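Local coordinates for putative type VI secretion protein (Escherichia coli, PDB 6SKI) that is a type VI secretion effector, probably a phospholipase of the alpha/beta-hydrolase class, which is loaded for delivery on the VgrG spike, at residues A[450-461]-A[474-485]; A[100-108]-A[417-425]. One frame throughout, in Å; residues are numbered along the deposited sequence.

Contact 1 of 2, residues A[450-461]-A[474-485]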
# COMPACT_ATOMS: atom_id res chain seq x y z
N GLU A 450 -27.12 3.97 8.33
CA GLU A 450 -26.66 5.33 8.56
C GLU A 450 -25.67 5.78 7.50
O GLU A 450 -25.60 6.97 7.17
CB GLU A 450 -26.01 5.42 9.94
CG GLU A 450 -26.21 6.74 10.65
CD GLU A 450 -25.54 6.76 12.01
OE1 GLU A 450 -25.72 7.75 12.75
OE2 GLU A 450 -24.84 5.78 12.33
N LEU A 451 -24.90 4.85 6.96
CA LEU A 451 -23.86 5.15 5.99
C LEU A 451 -24.27 4.85 4.55
O LEU A 451 -23.44 5.00 3.65
CB LEU A 451 -22.59 4.37 6.32
CG LEU A 451 -21.66 4.95 7.39
CD1 LEU A 451 -20.27 4.36 7.24
CD2 LEU A 451 -21.62 6.46 7.32
N ILE A 452 -25.52 4.43 4.31
CA ILE A 452 -25.89 4.06 2.95
C ILE A 452 -26.00 5.29 2.07
O ILE A 452 -25.26 5.44 1.09
CB ILE A 452 -27.18 3.23 2.94
CG1 ILE A 452 -26.87 1.76 3.20
CG2 ILE A 452 -27.90 3.35 1.61
CD1 ILE A 452 -28.07 0.94 3.57
N PHE A 453 -26.88 6.23 2.43
CA PHE A 453 -27.08 7.40 1.59
C PHE A 453 -25.80 8.21 1.49
O PHE A 453 -25.44 8.67 0.40
CB PHE A 453 -28.23 8.25 2.15
CG PHE A 453 -28.15 9.71 1.78
CD1 PHE A 453 -28.67 10.16 0.58
CD2 PHE A 453 -27.58 10.63 2.64
CE1 PHE A 453 -28.60 11.50 0.24
CE2 PHE A 453 -27.51 11.97 2.31
CZ PHE A 453 -28.02 12.41 1.10
N LEU A 454 -25.07 8.35 2.60
CA LEU A 454 -23.80 9.06 2.56
C LEU A 454 -22.85 8.43 1.56
O LEU A 454 -22.19 9.15 0.81
CB LEU A 454 -23.16 9.07 3.95
CG LEU A 454 -23.89 9.91 4.99
CD1 LEU A 454 -23.23 9.76 6.34
CD2 LEU A 454 -23.89 11.35 4.54
N ALA A 455 -22.83 7.10 1.49
CA ALA A 455 -21.96 6.46 0.51
C ALA A 455 -22.33 6.90 -0.89
O ALA A 455 -21.46 7.27 -1.68
CB ALA A 455 -22.05 4.94 0.64
N ASP A 456 -23.63 6.92 -1.19
CA ASP A 456 -24.07 7.42 -2.48
C ASP A 456 -23.51 8.81 -2.73
O ASP A 456 -22.89 9.06 -3.77
CB ASP A 456 -25.60 7.45 -2.54
CG ASP A 456 -26.19 6.06 -2.66
OD1 ASP A 456 -25.42 5.08 -2.69
OD2 ASP A 456 -27.43 5.95 -2.72
N LYS A 457 -23.63 9.70 -1.73
CA LYS A 457 -23.10 11.04 -1.89
C LYS A 457 -21.61 10.99 -2.17
O LYS A 457 -21.12 11.62 -3.12
CB LYS A 457 -23.39 11.88 -0.65
CG LYS A 457 -22.91 13.31 -0.76
CD LYS A 457 -23.69 14.23 0.15
CE LYS A 457 -23.08 15.62 0.17
NZ LYS A 457 -23.66 16.45 1.26
N ALA A 458 -20.88 10.17 -1.41
CA ALA A 458 -19.45 10.04 -1.65
C ALA A 458 -19.19 9.56 -3.06
O ALA A 458 -18.35 10.13 -3.77
CB ALA A 458 -18.83 9.08 -0.63
N ILE A 459 -19.95 8.56 -3.52
CA ILE A 459 -19.77 8.09 -4.89
C ILE A 459 -20.03 9.22 -5.86
O ILE A 459 -19.24 9.46 -6.78
CB ILE A 459 -20.68 6.88 -5.16
CG1 ILE A 459 -20.09 5.62 -4.53
CG2 ILE A 459 -20.87 6.68 -6.65
CD1 ILE A 459 -21.12 4.59 -4.14
N ALA A 460 -21.09 10.00 -5.62
CA ALA A 460 -21.37 11.13 -6.49
C ALA A 460 -20.21 12.11 -6.46
O ALA A 460 -19.77 12.60 -7.51
CB ALA A 460 -22.67 11.81 -6.08
N GLN A 461 -19.65 12.35 -5.27
CA GLN A 461 -18.50 13.24 -5.18
C GLN A 461 -17.37 12.74 -6.05
O GLN A 461 -16.75 13.53 -6.78
CB GLN A 461 -18.06 13.37 -3.72
CG GLN A 461 -19.00 14.20 -2.88
CD GLN A 461 -18.56 14.28 -1.45
OE1 GLN A 461 -17.49 13.79 -1.09
NE2 GLN A 461 -19.37 14.91 -0.61
N PHE A 474 -19.82 17.21 2.05
CA PHE A 474 -20.68 16.69 3.10
C PHE A 474 -21.04 17.81 4.07
O PHE A 474 -20.17 18.58 4.50
CB PHE A 474 -19.99 15.56 3.85
CG PHE A 474 -19.94 14.27 3.09
CD1 PHE A 474 -21.10 13.58 2.78
CD2 PHE A 474 -18.73 13.73 2.69
CE1 PHE A 474 -21.05 12.40 2.09
CE2 PHE A 474 -18.68 12.54 2.00
CZ PHE A 474 -19.84 11.88 1.70
N THR A 475 -22.32 17.91 4.41
CA THR A 475 -22.74 18.90 5.39
C THR A 475 -22.22 18.52 6.77
O THR A 475 -21.71 17.42 7.00
CB THR A 475 -24.26 19.04 5.40
OG1 THR A 475 -24.86 17.76 5.62
CG2 THR A 475 -24.75 19.59 4.07
N GLU A 476 -22.35 19.46 7.71
CA GLU A 476 -21.77 19.24 9.03
C GLU A 476 -22.51 18.15 9.80
O GLU A 476 -21.90 17.43 10.60
CB GLU A 476 -21.74 20.55 9.82
CG GLU A 476 -21.10 21.68 9.04
CD GLU A 476 -19.60 21.73 9.23
OE1 GLU A 476 -18.88 21.96 8.23
OE2 GLU A 476 -19.14 21.55 10.38
N GLU A 477 -23.81 18.01 9.57
CA GLU A 477 -24.53 16.87 10.13
C GLU A 477 -24.01 15.57 9.53
O GLU A 477 -23.77 14.59 10.25
CB GLU A 477 -26.03 17.00 9.87
CG GLU A 477 -26.63 18.36 10.22
CD GLU A 477 -26.41 19.40 9.14
OE1 GLU A 477 -25.24 19.72 8.85
OE2 GLU A 477 -27.41 19.90 8.57
N GLU A 478 -23.84 15.56 8.21
CA GLU A 478 -23.27 14.40 7.55
C GLU A 478 -21.83 14.16 7.99
O GLU A 478 -21.42 13.01 8.16
CB GLU A 478 -23.34 14.60 6.04
CG GLU A 478 -24.75 14.59 5.49
CD GLU A 478 -24.79 14.87 4.01
OE1 GLU A 478 -23.85 15.50 3.50
OE2 GLU A 478 -25.77 14.45 3.36
N LEU A 479 -21.08 15.23 8.23
CA LEU A 479 -19.71 15.08 8.70
C LEU A 479 -19.64 14.59 10.13
O LEU A 479 -18.69 13.91 10.49
CB LEU A 479 -18.96 16.41 8.57
CG LEU A 479 -18.39 16.71 7.19
CD1 LEU A 479 -17.53 17.95 7.24
CD2 LEU A 479 -17.60 15.52 6.68
N TYR A 480 -20.67 14.86 10.93
CA TYR A 480 -20.78 14.29 12.27
C TYR A 480 -21.06 12.80 12.21
O TYR A 480 -20.37 11.99 12.86
CB TYR A 480 -21.89 15.03 13.02
CG TYR A 480 -22.13 14.61 14.45
CD1 TYR A 480 -21.34 15.09 15.48
CD2 TYR A 480 -23.17 13.75 14.77
CE1 TYR A 480 -21.57 14.72 16.78
CE2 TYR A 480 -23.40 13.37 16.07
CZ TYR A 480 -22.60 13.85 17.07
OH TYR A 480 -22.82 13.48 18.38
N ILE A 481 -22.05 12.42 11.41
CA ILE A 481 -22.36 11.00 11.22
C ILE A 481 -21.14 10.26 10.70
O ILE A 481 -20.88 9.11 11.08
CB ILE A 481 -23.57 10.84 10.29
CG1 ILE A 481 -24.78 11.57 10.86
CG2 ILE A 481 -23.88 9.38 10.08
CD1 ILE A 481 -25.87 11.83 9.85
N ILE A 482 -20.36 10.90 9.83
CA ILE A 482 -19.12 10.28 9.37
C ILE A 482 -18.08 10.29 10.48
O ILE A 482 -17.25 9.37 10.57
CB ILE A 482 -18.60 10.99 8.11
CG1 ILE A 482 -19.59 10.81 6.96
CG2 ILE A 482 -17.25 10.45 7.70
CD1 ILE A 482 -19.38 11.80 5.84
N GLY A 483 -18.12 11.28 11.36
CA GLY A 483 -17.22 11.32 12.50
C GLY A 483 -17.42 10.18 13.46
O GLY A 483 -16.51 9.87 14.23
N LYS A 484 -18.59 9.55 13.43
CA LYS A 484 -18.72 8.28 14.16
C LYS A 484 -17.75 7.23 13.64
O LYS A 484 -17.34 6.35 14.40
CB LYS A 484 -20.14 7.73 14.06
CG LYS A 484 -21.25 8.70 14.36
CD LYS A 484 -22.60 8.02 14.29
CE LYS A 484 -23.65 8.77 15.10
NZ LYS A 484 -23.51 10.25 14.98
N TYR A 485 -17.36 7.31 12.37
CA TYR A 485 -16.65 6.23 11.70
C TYR A 485 -15.20 6.55 11.38
O TYR A 485 -14.48 5.65 10.93
CB TYR A 485 -17.38 5.85 10.41
CG TYR A 485 -18.79 5.36 10.63
CD1 TYR A 485 -19.84 6.26 10.80
CD2 TYR A 485 -19.08 4.01 10.66
CE1 TYR A 485 -21.12 5.82 11.00
CE2 TYR A 485 -20.36 3.56 10.86
CZ TYR A 485 -21.38 4.47 11.03
OH TYR A 485 -22.66 4.02 11.23
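Leu454 is the central bump of this contact, its two methyls seated in different parts of helix 476-483. CD1 drops into the hollow between Ile481 CG2 and Ile482 CG1, 3.8 Å from each, while CD2 rests on Glu478 CG. One turn on, the ring of Phe474 fills a slot beside Lys457, Ala458 and Gln461. Gln461 NE2, hydrogen-bonded to Gln472 O, lies 3.5 Å above one face; Ile482 CD1, from Phe474's own segment, covers the opposite face, with Ala458 CB and Leu454 O at the edge. At the other end Leu451 CD1 sits 3.6 Å above the centroid of the Tyr485 ring, a CH-pi contact 11° off the normal. Tyr485 OH donates to Glu450 OE2 over 3.0 Å, on the anti side. The extended chain of Lys457, with CG anti to the backbone N (chi1 -178°), passes the Phe474 ring to reach a salt bridge with Glu478 OE1, which also accepts from Thr475 N. Helices 452-461 and 476-483 cross at 112°, axes 11.1 Å apart; Leu451 and Ile482 reach Trp416 of helix 416-431. The contact thus has an apolar inner side and a polar, charged outer rim, where Lys457 and Glu478 tie the helices by opposite charge.

Contact 2 of 2, residues A[100-108]-A[417-425]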
# COMPACT_ATOMS: atom_id res chain seq x y z
N SER A 100 -7.27 -4.53 4.18
CA SER A 100 -7.32 -3.20 3.59
C SER A 100 -8.31 -3.20 2.44
O SER A 100 -8.96 -4.20 2.14
CB SER A 100 -5.93 -2.76 3.14
OG SER A 100 -5.21 -3.85 2.60
N ASN A 101 -8.44 -2.07 1.76
CA ASN A 101 -9.29 -1.98 0.59
C ASN A 101 -8.62 -2.56 -0.65
O ASN A 101 -9.32 -2.89 -1.61
CB ASN A 101 -9.69 -0.53 0.33
CG ASN A 101 -10.89 -0.11 1.13
OD1 ASN A 101 -11.60 -0.94 1.69
ND2 ASN A 101 -11.13 1.19 1.20
N ILE A 102 -7.30 -2.71 -0.63
CA ILE A 102 -6.61 -3.39 -1.71
C ILE A 102 -6.91 -4.88 -1.66
O ILE A 102 -7.06 -5.53 -2.70
CB ILE A 102 -5.10 -3.11 -1.64
CG1 ILE A 102 -4.84 -1.61 -1.81
CG2 ILE A 102 -4.35 -3.90 -2.68
CD1 ILE A 102 -5.35 -1.07 -3.12
N HIS A 103 -7.03 -5.44 -0.45
CA HIS A 103 -7.46 -6.82 -0.31
C HIS A 103 -8.83 -7.04 -0.93
O HIS A 103 -9.05 -8.00 -1.67
CB HIS A 103 -7.48 -7.20 1.17
CG HIS A 103 -7.95 -8.60 1.43
ND1 HIS A 103 -9.27 -8.89 1.73
CD2 HIS A 103 -7.29 -9.78 1.45
CE1 HIS A 103 -9.39 -10.19 1.90
NE2 HIS A 103 -8.21 -10.75 1.74
N TRP A 104 -9.77 -6.14 -0.65
CA TRP A 104 -11.13 -6.29 -1.15
C TRP A 104 -11.20 -6.04 -2.65
O TRP A 104 -11.98 -6.69 -3.35
CB TRP A 104 -12.07 -5.36 -0.40
CG TRP A 104 -12.17 -5.68 1.05
CD1 TRP A 104 -11.88 -4.87 2.09
CD2 TRP A 104 -12.60 -6.93 1.62
NE1 TRP A 104 -12.09 -5.52 3.28
CE2 TRP A 104 -12.53 -6.79 3.02
CE3 TRP A 104 -13.02 -8.14 1.08
CZ2 TRP A 104 -12.88 -7.81 3.88
CZ3 TRP A 104 -13.37 -9.16 1.94
CH2 TRP A 104 -13.29 -8.99 3.33
N LEU A 105 -10.41 -5.10 -3.15
CA LEU A 105 -10.34 -4.88 -4.59
C LEU A 105 -9.76 -6.10 -5.29
O LEU A 105 -10.21 -6.46 -6.38
CB LEU A 105 -9.51 -3.64 -4.89
CG LEU A 105 -10.19 -2.29 -4.73
CD1 LEU A 105 -9.16 -1.19 -4.86
CD2 LEU A 105 -11.30 -2.10 -5.73
N ASN A 106 -8.76 -6.74 -4.68
CA ASN A 106 -8.21 -7.97 -5.23
C ASN A 106 -9.26 -9.08 -5.25
O ASN A 106 -9.42 -9.79 -6.25
CB ASN A 106 -6.98 -8.39 -4.43
CG ASN A 106 -6.21 -9.51 -5.09
OD1 ASN A 106 -5.49 -9.29 -6.07
ND2 ASN A 106 -6.34 -10.71 -4.56
N ILE A 107 -9.99 -9.24 -4.14
CA ILE A 107 -11.03 -10.26 -4.07
C ILE A 107 -12.13 -9.98 -5.08
O ILE A 107 -12.73 -10.91 -5.63
CB ILE A 107 -11.59 -10.35 -2.63
CG1 ILE A 107 -10.51 -10.80 -1.65
CG2 ILE A 107 -12.78 -11.28 -2.58
CD1 ILE A 107 -9.58 -11.85 -2.20
N LEU A 108 -12.39 -8.71 -5.37
CA LEU A 108 -13.50 -8.33 -6.25
C LEU A 108 -13.08 -8.11 -7.69
O LEU A 108 -13.94 -8.13 -8.57
CB LEU A 108 -14.16 -7.05 -5.73
CG LEU A 108 -15.07 -7.19 -4.51
CD1 LEU A 108 -15.51 -5.82 -4.04
CD2 LEU A 108 -16.26 -8.05 -4.85
N ALA A 417 -14.31 2.65 5.37
CA ALA A 417 -13.44 2.12 4.34
C ALA A 417 -14.21 1.31 3.32
O ALA A 417 -13.75 1.17 2.19
CB ALA A 417 -12.34 1.26 4.97
N ASN A 418 -15.41 0.84 3.67
CA ASN A 418 -16.27 0.23 2.67
C ASN A 418 -16.83 1.29 1.72
O ASN A 418 -16.97 1.05 0.52
CB ASN A 418 -17.40 -0.53 3.35
CG ASN A 418 -16.89 -1.69 4.18
OD1 ASN A 418 -15.83 -2.24 3.91
ND2 ASN A 418 -17.65 -2.07 5.20
N VAL A 419 -17.14 2.47 2.25
CA VAL A 419 -17.55 3.58 1.40
C VAL A 419 -16.42 3.98 0.47
O VAL A 419 -16.63 4.20 -0.73
CB VAL A 419 -18.01 4.77 2.27
CG1 VAL A 419 -18.39 5.95 1.40
CG2 VAL A 419 -19.17 4.36 3.16
N CYS A 420 -15.20 4.08 1.00
CA CYS A 420 -14.06 4.41 0.15
C CYS A 420 -13.81 3.32 -0.89
O CYS A 420 -13.44 3.62 -2.03
CB CYS A 420 -12.83 4.63 1.02
SG CYS A 420 -13.02 6.02 2.15
N LEU A 421 -14.02 2.06 -0.51
CA LEU A 421 -13.96 0.96 -1.45
C LEU A 421 -14.95 1.14 -2.58
O LEU A 421 -14.62 0.92 -3.75
CB LEU A 421 -14.24 -0.35 -0.72
CG LEU A 421 -14.06 -1.63 -1.53
CD1 LEU A 421 -12.64 -1.77 -2.01
CD2 LEU A 421 -14.48 -2.81 -0.69
N ARG A 422 -16.18 1.52 -2.25
CA ARG A 422 -17.20 1.68 -3.28
C ARG A 422 -16.88 2.85 -4.20
O ARG A 422 -17.16 2.80 -5.40
CB ARG A 422 -18.57 1.83 -2.63
CG ARG A 422 -19.07 0.53 -2.07
CD ARG A 422 -20.11 0.71 -1.00
NE ARG A 422 -20.22 -0.49 -0.19
CZ ARG A 422 -21.12 -1.44 -0.39
NH1 ARG A 422 -21.99 -1.34 -1.38
NH2 ARG A 422 -21.15 -2.50 0.40
N VAL A 423 -16.28 3.91 -3.66
CA VAL A 423 -15.87 5.02 -4.51
C VAL A 423 -14.77 4.58 -5.47
O VAL A 423 -14.82 4.90 -6.67
CB VAL A 423 -15.42 6.22 -3.65
CG1 VAL A 423 -15.08 7.39 -4.54
CG2 VAL A 423 -16.52 6.60 -2.68
N MET A 424 -13.78 3.84 -4.98
CA MET A 424 -12.73 3.35 -5.87
C MET A 424 -13.29 2.36 -6.89
O MET A 424 -12.83 2.33 -8.04
CB MET A 424 -11.59 2.72 -5.07
CG MET A 424 -10.35 2.44 -5.91
SD MET A 424 -9.59 3.89 -6.66
CE MET A 424 -8.98 4.75 -5.23
N LEU A 425 -14.27 1.55 -6.49
CA LEU A 425 -14.89 0.63 -7.43
C LEU A 425 -15.61 1.38 -8.53
O LEU A 425 -15.55 1.00 -9.70
CB LEU A 425 -15.87 -0.29 -6.70
CG LEU A 425 -15.31 -1.42 -5.83
CD1 LEU A 425 -16.37 -1.89 -4.86
CD2 LEU A 425 -14.84 -2.56 -6.69
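Asn101 turns the N-H edge of its amide to helix 417-425: ND2 donates to Ala417 O at 2.8 Å, with the acceptor close to the amide plane. The C=O...donor angle is 132°, a bent approach that suits a carbonyl already accepting from Leu421 N within its own helix. The other corner of the amide, OD1, rests against Leu421 CB at 3.6 Å, and ND2 has a second, weak bond to Ile313 O. The indole of Trp104 carries His103 ND1 on one face, 3.8 Å above the plane and over the ring centre, while His103 itself stacks on Tyr99. Leu421 crosses Trp104 at about a right angle, with its CD2 3.5 Å from Trp104 CB.

Leu421 is the residue most covered here. Its CG stands anti to the backbone N (chi1 -174°), which carries the forked end across to helix 101-108. There the fork straddles two residues: CD2 takes Trp104, and CD1 meets Leu105 CG at 3.7 Å. Leu105 in turn spreads its own methyls: CD2 runs alongside Leu425 CD2 at 3.7 Å, and CD1 touches Met424 CG, the side chains of Leu105 and Met424 crossing at about a right angle. Farther along, Leu108 CD1 and Leu425 CD1 close the row at 4.1 Å. A single amide grip at the N-terminal end thus gives way to leucine packing.

The helices run roughly the same way, 48° apart, in the buried interior of the alpha/beta-hydrolase-like core. Helix 101-108 leans on Phe42 of strand 22-43 through Ile102, Leu105 and Asn106. Helix 416-431 sets Val423 and Met424 on Phe280 and Ile282 of strand 278-284, and Val419 and Val423 also touch helix 452-466.

From the N terminus, helix 101-108 is met first. Contact 2 closes when helix 416-431 returns to it after 308 intervening residues, a loop that includes most strands of the central sheet. Only then does contact 1 begin: 450-461 and 474-485 are separated by 12 residues, so it closes a short local connection, the end of helix 452-466 plus a loop. The two loops lie in series, neither nesting nor crossing. Helix 416-431 joins them in space, since Val419 and Val423 pack on Ala455, Ala458 and Ile459. The helices follow one another in space from 101-108 through 416-431 and 452-466 to 476-483, with the contact centres about 17 Å apart.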